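Long-range contact in nucleoporin GLE1 (Saccharomyces cerevisiae, PDB 6B4E), which serves as a component of the nuclear pore complex and acts in the export of mRNA from the nucleus: residues 233-245 / 280-292. Numbering follows the deposited sequence.
Sequences SWWDAAAVQFLQA and LEAWQNNNMESFP
Met288 packs against Trp235, Ala239, Val240 and Leu243 of helix 225-264. Its CG is anti to the backbone N (chi1 177°), and a bend at chi3 turns CE onto the helix. There CE lies 3.6 Å from Trp235 NE1 and 3.6 Å from Ala239 CB. Leu243 CD1 meets this methyl tip to tip. The sulfur makes an oblique Met-aromatic contact with the Trp235 indole, and Val240 CG2 packs 3.5 Å from Met288 SD.

Aromatic residues extend the apolar contact. The Trp235 ring edge meets Trp283 CB, while Leu243 CD1 touches Trp283 NE1 at 3.5 Å. Ala237 CB touches Phe291 CE2. Of a different kind is the carbonyl oxygen Asp236 O, which stands 3.7 Å above the centre of one Phe291 ring face.

Polar links run through water. One water accepts from Val240 N, whose bond to the preceding turn is missing at the helix kink, and lies within hydrogen-bonding distance of Trp235 O and Glu289 O. A second accepts from Phe291 N and sits 2.8 Å from Asp236 O. A third joins Asp236 OD2 to Glu289 O. Asp236 OD1 forms a salt bridge with Arg275 of helix 271-284.

A Schellman motif with Asn286 as its C-prime residue ends that helix. The chain then returns across helix 225-264. Apolar side chains and bridging waters, rather than direct hydrogen bonds, join these parts of GLE1's helical C-terminal region.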
ATOM      1  N   SER A 233      -1.477  -1.151  10.793  1.00 19.44           N
ATOM      2  CA  SER A 233      -1.477   0.107  10.065  1.00 16.65           C
ATOM      3  C   SER A 233      -2.637   0.161   9.081  1.00 18.85           C
ATOM      4  O   SER A 233      -3.288   1.207   8.925  1.00 21.29           O
ATOM      5  CB  SER A 233      -0.157   0.273   9.313  1.00 21.91           C
ATOM      6  OG  SER A 233       0.902   0.341  10.242  1.00 21.51           O
ATOM      7  N   TRP A 234      -2.858  -0.945   8.355  1.00 20.02           N
ATOM      8  CA  TRP A 234      -3.994  -1.049   7.447  1.00 20.29           C
ATOM      9  C   TRP A 234      -5.304  -0.806   8.185  1.00 18.88           C
ATOM     10  O   TRP A 234      -6.159  -0.037   7.727  1.00 19.41           O
ATOM     11  CB  TRP A 234      -4.011  -2.428   6.782  1.00 22.54           C
ATOM     12  CG  TRP A 234      -5.253  -2.619   5.973  1.00 19.84           C
ATOM     13  CD1 TRP A 234      -5.434  -2.298   4.659  1.00 20.65           C
ATOM     14  CD2 TRP A 234      -6.510  -3.122   6.440  1.00 18.00           C
ATOM     15  NE1 TRP A 234      -6.721  -2.571   4.282  1.00 20.35           N
ATOM     16  CE2 TRP A 234      -7.404  -3.074   5.351  1.00 19.38           C
ATOM     17  CE3 TRP A 234      -6.965  -3.606   7.668  1.00 20.95           C
ATOM     18  CZ2 TRP A 234      -8.717  -3.506   5.451  1.00 24.18           C
ATOM     19  CZ3 TRP A 234      -8.282  -4.031   7.766  1.00 21.93           C
ATOM     20  CH2 TRP A 234      -9.131  -3.960   6.676  1.00 16.33           C
ATOM     21  N   TRP A 235      -5.476  -1.466   9.332  1.00 18.54           N
ATOM     22  CA  TRP A 235      -6.714  -1.380  10.106  1.00 20.85           C
ATOM     23  C   TRP A 235      -7.034   0.056  10.502  1.00 17.85           C
ATOM     24  O   TRP A 235      -8.154   0.534  10.288  1.00 19.82           O
ATOM     25  CB  TRP A 235      -6.574  -2.260  11.342  1.00 16.70           C
ATOM     26  CG  TRP A 235      -7.797  -2.511  12.197  1.00 20.02           C
ATOM     27  CD1 TRP A 235      -8.534  -1.598  12.894  1.00 15.06           C
ATOM     28  CD2 TRP A 235      -8.360  -3.787  12.485  1.00 16.79           C
ATOM     29  NE1 TRP A 235      -9.536  -2.237  13.603  1.00 20.69           N
ATOM     30  CE2 TRP A 235      -9.448  -3.586  13.355  1.00 18.37           C
ATOM     31  CE3 TRP A 235      -8.054  -5.088  12.074  1.00 18.39           C
ATOM     32  CZ2 TRP A 235     -10.214  -4.641  13.847  1.00 21.49           C
ATOM     33  CZ3 TRP A 235      -8.827  -6.132  12.551  1.00 22.98           C
ATOM     34  CH2 TRP A 235      -9.893  -5.905  13.427  1.00 19.72           C
ATOM     35  N   ASP A 236      -6.056   0.756  11.079  1.00 18.55           N
ATOM     36  CA  ASP A 236      -6.257   2.141  11.490  1.00 18.23           C
ATOM     37  C   ASP A 236      -6.636   3.027  10.313  1.00 20.78           C
ATOM     38  O   ASP A 236      -7.340   4.027  10.494  1.00 20.29           O
ATOM     39  CB  ASP A 236      -4.992   2.694  12.163  1.00 18.71           C
ATOM     40  CG  ASP A 236      -4.817   2.223  13.598  1.00 25.37           C
ATOM     41  OD1 ASP A 236      -3.655   2.050  14.008  1.00 26.09           O
ATOM     42  OD2 ASP A 236      -5.814   2.068  14.319  1.00 26.99           O
ATOM     43  N   ALA A 237      -6.154   2.697   9.109  1.00 21.79           N
ATOM     44  CA  ALA A 237      -6.418   3.476   7.910  1.00 19.47           C
ATOM     45  C   ALA A 237      -7.720   3.124   7.190  1.00 22.25           C
ATOM     46  O   ALA A 237      -8.266   3.986   6.490  1.00 22.29           O
ATOM     47  CB  ALA A 237      -5.279   3.290   6.897  1.00 20.38           C
ATOM     48  N   ALA A 238      -8.222   1.877   7.306  1.00 19.96           N
ATOM     49  CA  ALA A 238      -9.256   1.431   6.376  1.00 17.44           C
ATOM     50  C   ALA A 238     -10.270   0.447   6.942  1.00 17.94           C
ATOM     51  O   ALA A 238     -11.204   0.100   6.216  1.00 20.71           O
ATOM     52  CB  ALA A 238      -8.587   0.808   5.142  1.00 20.96           C
ATOM     53  N   ALA A 239     -10.164  -0.002   8.198  1.00 19.63           N
ATOM     54  CA  ALA A 239     -11.086  -1.049   8.659  1.00 17.04           C
ATOM     55  C   ALA A 239     -12.544  -0.593   8.608  1.00 18.54           C
ATOM     56  O   ALA A 239     -13.432  -1.367   8.220  1.00 17.80           O
ATOM     57  CB  ALA A 239     -10.718  -1.511  10.066  1.00 18.48           C
ATOM     58  N   VAL A 240     -12.819   0.649   9.001  1.00 17.78           N
ATOM     59  CA  VAL A 240     -14.193   1.154   8.963  1.00 15.47           C
ATOM     60  C   VAL A 240     -14.782   1.009   7.563  1.00 19.17           C
ATOM     61  O   VAL A 240     -15.921   0.557   7.380  1.00 21.13           O
ATOM     62  CB  VAL A 240     -14.222   2.620   9.433  1.00 18.01           C
ATOM     63  CG1 VAL A 240     -15.527   3.301   9.015  1.00 20.24           C
ATOM     64  CG2 VAL A 240     -14.011   2.658  10.939  1.00 21.81           C
ATOM     65  N   GLN A 241     -14.017   1.416   6.555  1.00 20.06           N
ATOM     66  CA  GLN A 241     -14.516   1.408   5.191  1.00 16.76           C
ATOM     67  C   GLN A 241     -14.542   0.004   4.599  1.00 20.96           C
ATOM     68  O   GLN A 241     -15.362  -0.280   3.719  1.00 22.83           O
ATOM     69  CB  GLN A 241     -13.662   2.331   4.327  1.00 21.61           C
ATOM     70  CG  GLN A 241     -13.776   3.788   4.689  1.00 20.21           C
ATOM     71  CD  GLN A 241     -12.970   4.163   5.923  1.00 20.52           C
ATOM     72  OE1 GLN A 241     -11.980   3.508   6.278  1.00 22.84           O
ATOM     73  NE2 GLN A 241     -13.379   5.246   6.573  1.00 25.92           N
ATOM     74  N   PHE A 242     -13.642  -0.869   5.050  1.00 19.00           N
ATOM     75  CA  PHE A 242     -13.652  -2.267   4.620  1.00 21.07           C
ATOM     76  C   PHE A 242     -14.940  -2.949   5.053  1.00 16.68           C
ATOM     77  O   PHE A 242     -15.565  -3.673   4.277  1.00 19.45           O
ATOM     78  CB  PHE A 242     -12.432  -2.968   5.220  1.00 19.75           C
ATOM     79  CG  PHE A 242     -12.147  -4.351   4.670  1.00 18.94           C
ATOM     80  CD1 PHE A 242     -11.726  -4.526   3.360  1.00 23.06           C
ATOM     81  CD2 PHE A 242     -12.223  -5.459   5.496  1.00 18.28           C
ATOM     82  CE1 PHE A 242     -11.434  -5.783   2.878  1.00 23.92           C
ATOM     83  CE2 PHE A 242     -11.939  -6.723   5.012  1.00 19.84           C
ATOM     84  CZ  PHE A 242     -11.535  -6.881   3.704  1.00 23.50           C
ATOM     85  N   LEU A 243     -15.363  -2.696   6.291  1.00 19.56           N
ATOM     86  CA  LEU A 243     -16.647  -3.200   6.765  1.00 20.93           C
ATOM     87  C   LEU A 243     -17.815  -2.632   5.968  1.00 22.55           C
ATOM     88  O   LEU A 243     -18.802  -3.340   5.715  1.00 19.45           O
ATOM     89  CB  LEU A 243     -16.815  -2.876   8.255  1.00 18.30           C
ATOM     90  CG  LEU A 243     -15.935  -3.702   9.178  1.00 19.47           C
ATOM     91  CD1 LEU A 243     -15.888  -3.061  10.550  1.00 21.04           C
ATOM     92  CD2 LEU A 243     -16.471  -5.096   9.294  1.00 21.29           C
ATOM     93  N   GLN A 244     -17.751  -1.348   5.606  1.00 18.68           N
ATOM     94  CA  GLN A 244     -18.789  -0.764   4.760  1.00 19.25           C
ATOM     95  C   GLN A 244     -18.885  -1.495   3.436  1.00 21.47           C
ATOM     96  O   GLN A 244     -19.988  -1.731   2.917  1.00 21.80           O
ATOM     97  CB  GLN A 244     -18.505   0.719   4.525  1.00 24.65           C
ATOM     98  CG  GLN A 244     -18.648   1.531   5.795  1.00 23.91           C
ATOM     99  CD  GLN A 244     -18.148   2.967   5.676  1.00 25.15           C
ATOM    100  OE1 GLN A 244     -17.529   3.367   4.690  1.00 26.48           O
ATOM    101  NE2 GLN A 244     -18.376   3.733   6.722  1.00 30.09           N
ATOM    102  N   ALA A 245     -17.736  -1.865   2.881  1.00 19.89           N
ATOM    103  CA  ALA A 245     -17.704  -2.437   1.543  1.00 20.38           C
ATOM    104  C   ALA A 245     -18.197  -3.877   1.544  1.00 22.49           C
ATOM    105  O   ALA A 245     -18.958  -4.273   0.655  1.00 24.56           O
ATOM    106  CB  ALA A 245     -16.285  -2.371   0.981  1.00 21.94           C
ATOM    107  N   LEU A 280      -8.788  -5.493  17.340  1.00 18.19           N
ATOM    108  CA  LEU A 280      -9.931  -6.400  17.297  1.00 19.33           C
ATOM    109  C   LEU A 280     -10.836  -6.160  18.500  1.00 28.65           C
ATOM    110  O   LEU A 280     -12.062  -6.078  18.365  1.00 18.09           O
ATOM    111  CB  LEU A 280      -9.457  -7.856  17.280  1.00 22.43           C
ATOM    112  CG  LEU A 280     -10.548  -8.930  17.489  1.00 22.64           C
ATOM    113  CD1 LEU A 280     -11.154  -9.323  16.180  1.00 23.65           C
ATOM    114  CD2 LEU A 280     -10.031 -10.160  18.227  1.00 23.00           C
ATOM    115  N   GLU A 281     -10.241  -6.043  19.686  1.00 19.38           N
ATOM    116  CA  GLU A 281     -11.026  -5.863  20.901  1.00 20.43           C
ATOM    117  C   GLU A 281     -11.807  -4.556  20.887  1.00 22.53           C
ATOM    118  O   GLU A 281     -12.940  -4.499  21.387  1.00 20.25           O
ATOM    119  CB  GLU A 281     -10.120  -5.916  22.130  1.00 24.96           C
ATOM    120  CG  GLU A 281      -9.519  -7.275  22.379  1.00 23.61           C
ATOM    121  CD  GLU A 281      -8.432  -7.273  23.459  1.00 28.95           C
ATOM    122  OE1 GLU A 281      -8.129  -6.198  24.050  1.00 39.89           O
ATOM    123  OE2 GLU A 281      -7.898  -8.369  23.722  1.00 32.08           O
ATOM    124  N   ALA A 282     -11.215  -3.490  20.361  1.00 19.40           N
ATOM    125  CA  ALA A 282     -11.930  -2.223  20.285  1.00 21.04           C
ATOM    126  C   ALA A 282     -13.148  -2.341  19.380  1.00 17.80           C
ATOM    127  O   ALA A 282     -14.207  -1.780  19.672  1.00 20.61           O
ATOM    128  CB  ALA A 282     -10.980  -1.132  19.782  1.00 17.52           C
ATOM    129  N   TRP A 283     -12.998  -3.052  18.261  1.00 16.62           N
ATOM    130  CA  TRP A 283     -14.114  -3.276  17.347  1.00 14.68           C
ATOM    131  C   TRP A 283     -15.183  -4.121  18.007  1.00 16.46           C
ATOM    132  O   TRP A 283     -16.383  -3.828  17.901  1.00 20.63           O
ATOM    133  CB  TRP A 283     -13.586  -3.949  16.088  1.00 15.92           C
ATOM    134  CG  TRP A 283     -14.614  -4.431  15.114  1.00 19.42           C
ATOM    135  CD1 TRP A 283     -15.678  -3.735  14.609  1.00 20.52           C
ATOM    136  CD2 TRP A 283     -14.642  -5.711  14.499  1.00 18.58           C
ATOM    137  NE1 TRP A 283     -16.375  -4.518  13.710  1.00 17.15           N
ATOM    138  CE2 TRP A 283     -15.757  -5.740  13.633  1.00 21.28           C
ATOM    139  CE3 TRP A 283     -13.831  -6.849  14.595  1.00 19.51           C
ATOM    140  CZ2 TRP A 283     -16.082  -6.858  12.882  1.00 20.08           C
ATOM    141  CZ3 TRP A 283     -14.158  -7.953  13.851  1.00 20.34           C
ATOM    142  CH2 TRP A 283     -15.275  -7.956  13.003  1.00 19.46           C
ATOM    143  N   GLN A 284     -14.759  -5.186  18.694  1.00 19.49           N
ATOM    144  CA  GLN A 284     -15.707  -6.030  19.413  1.00 19.26           C
ATOM    145  C   GLN A 284     -16.459  -5.254  20.474  1.00 19.41           C
ATOM    146  O   GLN A 284     -17.559  -5.656  20.867  1.00 21.61           O
ATOM    147  CB  GLN A 284     -14.963  -7.211  20.033  1.00 20.76           C
ATOM    148  CG  GLN A 284     -14.506  -8.201  18.996  1.00 24.76           C
ATOM    149  CD  GLN A 284     -13.617  -9.282  19.595  1.00 26.79           C
ATOM    150  OE1 GLN A 284     -12.903  -9.053  20.585  1.00 26.36           O
ATOM    151  NE2 GLN A 284     -13.671 -10.466  19.014  1.00 26.81           N
ATOM    152  N   ASN A 285     -15.869  -4.181  20.997  1.00 18.67           N
ATOM    153  CA  ASN A 285     -16.514  -3.323  21.979  1.00 22.86           C
ATOM    154  C   ASN A 285     -17.156  -2.099  21.344  1.00 17.17           C
ATOM    155  O   ASN A 285     -17.405  -1.115  22.035  1.00 19.52           O
ATOM    156  CB  ASN A 285     -15.500  -2.903  23.053  1.00 23.04           C
ATOM    157  CG  ASN A 285     -16.156  -2.422  24.330  1.00 19.46           C
ATOM    158  OD1 ASN A 285     -17.297  -2.762  24.622  1.00 21.98           O
ATOM    159  ND2 ASN A 285     -15.435  -1.586  25.099  1.00 23.59           N
ATOM    160  N   ASN A 286     -17.448  -2.137  20.046  1.00 21.14           N
ATOM    161  CA  ASN A 286     -18.139  -1.025  19.388  1.00 20.77           C
ATOM    162  C   ASN A 286     -17.418   0.292  19.629  1.00 16.93           C
ATOM    163  O   ASN A 286     -18.015   1.328  19.952  1.00 17.08           O
ATOM    164  CB  ASN A 286     -19.593  -0.964  19.830  1.00 20.01           C
ATOM    165  CG  ASN A 286     -20.469  -1.702  18.892  1.00 21.55           C
ATOM    166  OD1 ASN A 286     -20.815  -1.191  17.809  1.00 21.09           O
ATOM    167  ND2 ASN A 286     -20.805  -2.937  19.249  1.00 23.43           N
ATOM    168  N   ASN A 287     -16.097   0.233  19.447  1.00 20.06           N
ATOM    169  CA  ASN A 287     -15.230   1.373  19.647  1.00 20.87           C
ATOM    170  C   ASN A 287     -14.149   1.459  18.561  1.00 21.19           C
ATOM    171  O   ASN A 287     -13.048   1.955  18.821  1.00 22.16           O
ATOM    172  CB  ASN A 287     -14.601   1.302  21.052  1.00 19.12           C
ATOM    173  CG  ASN A 287     -14.125   2.640  21.539  1.00 26.70           C
ATOM    174  OD1 ASN A 287     -14.704   3.674  21.207  1.00 26.23           O
ATOM    175  ND2 ASN A 287     -13.072   2.629  22.349  1.00 28.67           N
ATOM    176  N   MET A 288     -14.457   1.022  17.329  1.00 18.92           N
ATOM    177  CA  MET A 288     -13.488   1.103  16.238  1.00 15.16           C
ATOM    178  C   MET A 288     -13.243   2.556  15.860  1.00 18.37           C
ATOM    179  O   MET A 288     -14.192   3.319  15.632  1.00 20.31           O
ATOM    180  CB  MET A 288     -13.976   0.332  15.014  1.00 15.39           C
ATOM    181  CG  MET A 288     -13.049   0.443  13.820  1.00 18.32           C
ATOM    182  SD  MET A 288     -13.615  -0.506  12.387  1.00 17.92           S
ATOM    183  CE  MET A 288     -12.989  -2.146  12.768  1.00 22.78           C
ATOM    184  N   GLU A 289     -11.966   2.924  15.776  1.00 19.53           N
ATOM    185  CA  GLU A 289     -11.545   4.269  15.409  1.00 18.45           C
ATOM    186  C   GLU A 289     -11.220   4.372  13.924  1.00 18.42           C
ATOM    187  O   GLU A 289     -10.897   3.390  13.250  1.00 21.29           O
ATOM    188  CB  GLU A 289     -10.310   4.679  16.205  1.00 29.87           C
ATOM    189  CG  GLU A 289     -10.584   4.887  17.677  1.00 52.72           C
ATOM    190  CD  GLU A 289      -9.344   5.326  18.444  1.00 56.23           C
ATOM    191  OE1 GLU A 289      -9.161   4.858  19.583  1.00 58.58           O
ATOM    192  OE2 GLU A 289      -8.554   6.129  17.908  1.00 59.03           O
ATOM    193  N   SER A 290     -11.317   5.602  13.432  1.00 18.95           N
ATOM    194  CA  SER A 290     -10.858   5.965  12.100  1.00 16.75           C
ATOM    195  C   SER A 290     -10.188   7.323  12.216  1.00 19.36           C
ATOM    196  O   SER A 290     -10.399   8.059  13.183  1.00 21.97           O
ATOM    197  CB  SER A 290     -12.003   5.992  11.090  1.00 20.33           C
ATOM    198  OG  SER A 290     -13.089   6.772  11.573  1.00 25.67           O
ATOM    199  N   PHE A 291      -9.362   7.658  11.227  1.00 22.83           N
ATOM    200  CA  PHE A 291      -8.716   8.955  11.254  1.00 19.48           C
ATOM    201  C   PHE A 291      -9.764  10.060  11.198  1.00 24.12           C
ATOM    202  O   PHE A 291     -10.763   9.934  10.474  1.00 24.65           O
ATOM    203  CB  PHE A 291      -7.739   9.107  10.078  1.00 20.19           C
ATOM    204  CG  PHE A 291      -6.570   8.151  10.127  1.00 18.48           C
ATOM    205  CD1 PHE A 291      -6.046   7.740  11.344  1.00 27.58           C
ATOM    206  CD2 PHE A 291      -5.976   7.685   8.953  1.00 22.85           C
ATOM    207  CE1 PHE A 291      -4.963   6.869  11.397  1.00 27.21           C
ATOM    208  CE2 PHE A 291      -4.901   6.817   9.002  1.00 25.41           C
ATOM    209  CZ  PHE A 291      -4.393   6.414  10.231  1.00 27.29           C
ATOM    210  N   PRO A 292      -9.575  11.149  11.938  1.00 24.31           N
ATOM    211  CA  PRO A 292     -10.554  12.241  11.899  1.00 35.90           C
ATOM    212  C   PRO A 292     -10.756  12.772  10.486  1.00 35.61           C
ATOM    213  O   PRO A 292      -9.820  12.855   9.689  1.00 29.49           O
ATOM    214  CB  PRO A 292      -9.937  13.305  12.816  1.00 47.42           C
ATOM    215  CG  PRO A 292      -9.004  12.565  13.697  1.00 36.04           C
ATOM    216  CD  PRO A 292      -8.460  11.447  12.858  1.00 27.46           C
TER
HETATM  217  O   HOH W   1     -10.551   2.179  10.700  1.00 19.89           O
HETATM  218  O   HOH W   2      -8.891   5.934   9.069  1.00 20.93           O
HETATM  219  O   HOH W   3      -8.515   1.729  14.241  1.00 23.89           O